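Local coordinates for protein taurine dioxygenase (Burkholderia xenovorans, PDB 5KEU) that is probably an iron-dependent dioxygenase of the TfdA family that uses 2-oxoglutarate as co-substrate, at residues Leu84-Pro87 with Val88-His91. Numbering follows the deposited sequence.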
ATOM      1  N   LEU B  84      14.510  -4.455 -26.942  1.00 21.42           N
ATOM      2  CA  LEU B  84      14.964  -3.507 -27.960  1.00 23.89           C
ATOM      3  C   LEU B  84      13.855  -2.625 -28.557  1.00 29.00           C
ATOM      4  O   LEU B  84      14.013  -2.095 -29.668  1.00 28.17           O
ATOM      5  CB  LEU B  84      15.722  -4.261 -29.057  1.00 21.86           C
ATOM      6  CG  LEU B  84      17.103  -4.675 -28.537  1.00 21.27           C
ATOM      7  CD1 LEU B  84      17.826  -5.568 -29.533  1.00 22.19           C
ATOM      8  CD2 LEU B  84      17.918  -3.425 -28.276  1.00 22.84           C
ATOM      9  N   GLY B  85      12.754  -2.413 -27.843  1.00 27.15           N
ATOM     10  CA  GLY B  85      11.905  -1.263 -28.090  1.00 32.93           C
ATOM     11  C   GLY B  85      10.765  -1.495 -29.066  1.00 35.60           C
ATOM     12  O   GLY B  85      10.675  -2.512 -29.760  1.00 34.41           O
ATOM     13  N   HIS B  86       9.870  -0.493 -29.114  1.00 32.03           N
ATOM     14  CA  HIS B  86       8.750  -0.361 -30.032  1.00 26.36           C
ATOM     15  C   HIS B  86       8.941   0.883 -30.899  1.00 30.74           C
ATOM     16  O   HIS B  86       9.497   1.879 -30.426  1.00 34.12           O
ATOM     17  CB  HIS B  86       7.418  -0.260 -29.251  1.00 30.26           C
ATOM     18  CG  HIS B  86       6.204  -0.262 -30.127  1.00 31.19           C
ATOM     19  ND1 HIS B  86       5.630   0.897 -30.606  1.00 35.21           N
ATOM     20  CD2 HIS B  86       5.463  -1.282 -30.625  1.00 31.66           C
ATOM     21  CE1 HIS B  86       4.586   0.592 -31.362  1.00 38.82           C
ATOM     22  NE2 HIS B  86       4.463  -0.725 -31.390  1.00 36.50           N
ATOM     23  N   PRO B  87       8.535   0.848 -32.170  1.00 33.38           N
ATOM     24  CA  PRO B  87       8.716   2.035 -33.030  1.00 40.47           C
ATOM     25  C   PRO B  87       8.171   3.336 -32.438  1.00 45.62           C
ATOM     26  O   PRO B  87       8.740   4.410 -32.692  1.00 36.88           O
ATOM     27  CB  PRO B  87       7.959   1.650 -34.309  1.00 43.32           C
ATOM     28  CG  PRO B  87       8.000   0.157 -34.340  1.00 41.30           C
ATOM     29  CD  PRO B  87       7.986  -0.302 -32.913  1.00 32.47           C
ATOM     30  N   VAL B  88       7.100   3.273 -31.640  1.00 42.63           N
ATOM     31  CA  VAL B  88       6.376   4.474 -31.232  1.00 38.81           C
ATOM     32  C   VAL B  88       6.260   4.546 -29.717  1.00 35.75           C
ATOM     33  O   VAL B  88       6.645   5.544 -29.094  1.00 28.70           O
ATOM     34  CB  VAL B  88       4.982   4.515 -31.886  1.00 39.20           C
ATOM     35  CG1 VAL B  88       4.162   5.667 -31.314  1.00 35.44           C
ATOM     36  CG2 VAL B  88       5.098   4.631 -33.409  1.00 41.06           C
ATOM     37  N   PHE B  89       5.730   3.487 -29.117  1.00 30.04           N
ATOM     38  CA  PHE B  89       5.402   3.496 -27.696  1.00 32.54           C
ATOM     39  C   PHE B  89       6.658   3.599 -26.842  1.00 32.29           C
ATOM     40  O   PHE B  89       7.511   2.701 -26.861  1.00 30.54           O
ATOM     41  CB  PHE B  89       4.610   2.243 -27.341  1.00 36.64           C
ATOM     42  CG  PHE B  89       3.282   2.169 -28.027  1.00 36.28           C
ATOM     43  CD1 PHE B  89       2.832   0.979 -28.574  1.00 30.60           C
ATOM     44  CD2 PHE B  89       2.482   3.301 -28.127  1.00 39.78           C
ATOM     45  CE1 PHE B  89       1.601   0.915 -29.212  1.00 39.48           C
ATOM     46  CE2 PHE B  89       1.255   3.244 -28.759  1.00 49.30           C
ATOM     47  CZ  PHE B  89       0.812   2.052 -29.303  1.00 49.43           C
ATOM     48  N   GLY B  90       6.762   4.699 -26.094  1.00 32.67           N
ATOM     49  CA  GLY B  90       7.888   4.943 -25.219  1.00 32.03           C
ATOM     50  C   GLY B  90       9.197   5.186 -25.924  1.00 26.37           C
ATOM     51  O   GLY B  90      10.231   5.268 -25.259  1.00 26.89           O
ATOM     52  N   HIS B  91       9.176   5.329 -27.251  1.00 21.89           N
ATOM     53  CA  HIS B  91      10.394   5.331 -28.050  1.00 21.83           C
ATOM     54  C   HIS B  91      11.292   6.505 -27.692  1.00 25.27           C
ATOM     55  O   HIS B  91      10.837   7.645 -27.584  1.00 31.33           O
ATOM     56  CB  HIS B  91      10.026   5.388 -29.537  1.00 23.37           C
ATOM     57  CG  HIS B  91      11.173   5.748 -30.428  1.00 32.03           C
ATOM     58  ND1 HIS B  91      12.189   4.865 -30.733  1.00 33.04           N
ATOM     59  CD2 HIS B  91      11.471   6.901 -31.069  1.00 30.52           C
ATOM     60  CE1 HIS B  91      13.062   5.459 -31.526  1.00 30.40           C
ATOM     61  NE2 HIS B  91      12.648   6.695 -31.750  1.00 32.63           N
TER
HETATM   62  O   HOH W   1      12.212   2.463 -29.878  1.00 30.36           O
HETATM   63  O   HOH W   2      10.285   1.847 -27.342  1.00 32.59           O
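His86 ND1 accepts two hydrogen bonds from the backbone that follows, from Val88 N at 3.0 Å and Phe89 N at 3.0 Å. Both bonds are nearly straight, but both donors are tilted from the ring plane, Val88 N by 33°. As acceptor of both, ND1 is probably unprotonated, which would put the proton of a neutral ring on NE2. CG is anti to the backbone N (chi1 -174°) and beside the carbonyl carbon, which brings ND1 to these amides.

The same ring forms an offset stack with Phe89. The planes are 18° apart, and Phe89 CD1 sits 3.3 Å from His86 CE1. Pro87 CD lies over the opposite face of the imidazole.

Two waters lie between His86 and the turn. One donates to His86 O; it also sits in plane at the His91 ring edge, too close to His91 ND1 (2.5 Å) for a certain bond. The other accepts from His86 N and can donate to Phe89 O.

Val88 to His91 form a type II beta turn, closed by His91 N to Val88 O at 3.1 Å. Gly90 sits at i+2 with positive phi. His91 NE2 is hydrogen-bonded to Asp93 OD1.

This surface loop joins helix 69-77 to strand 99-101, where Ser100 pairs with Gly90 through the backbone. His86 and Phe89 pack on helix 313-322, whose neighbour Asn323 binds the magnesium ion.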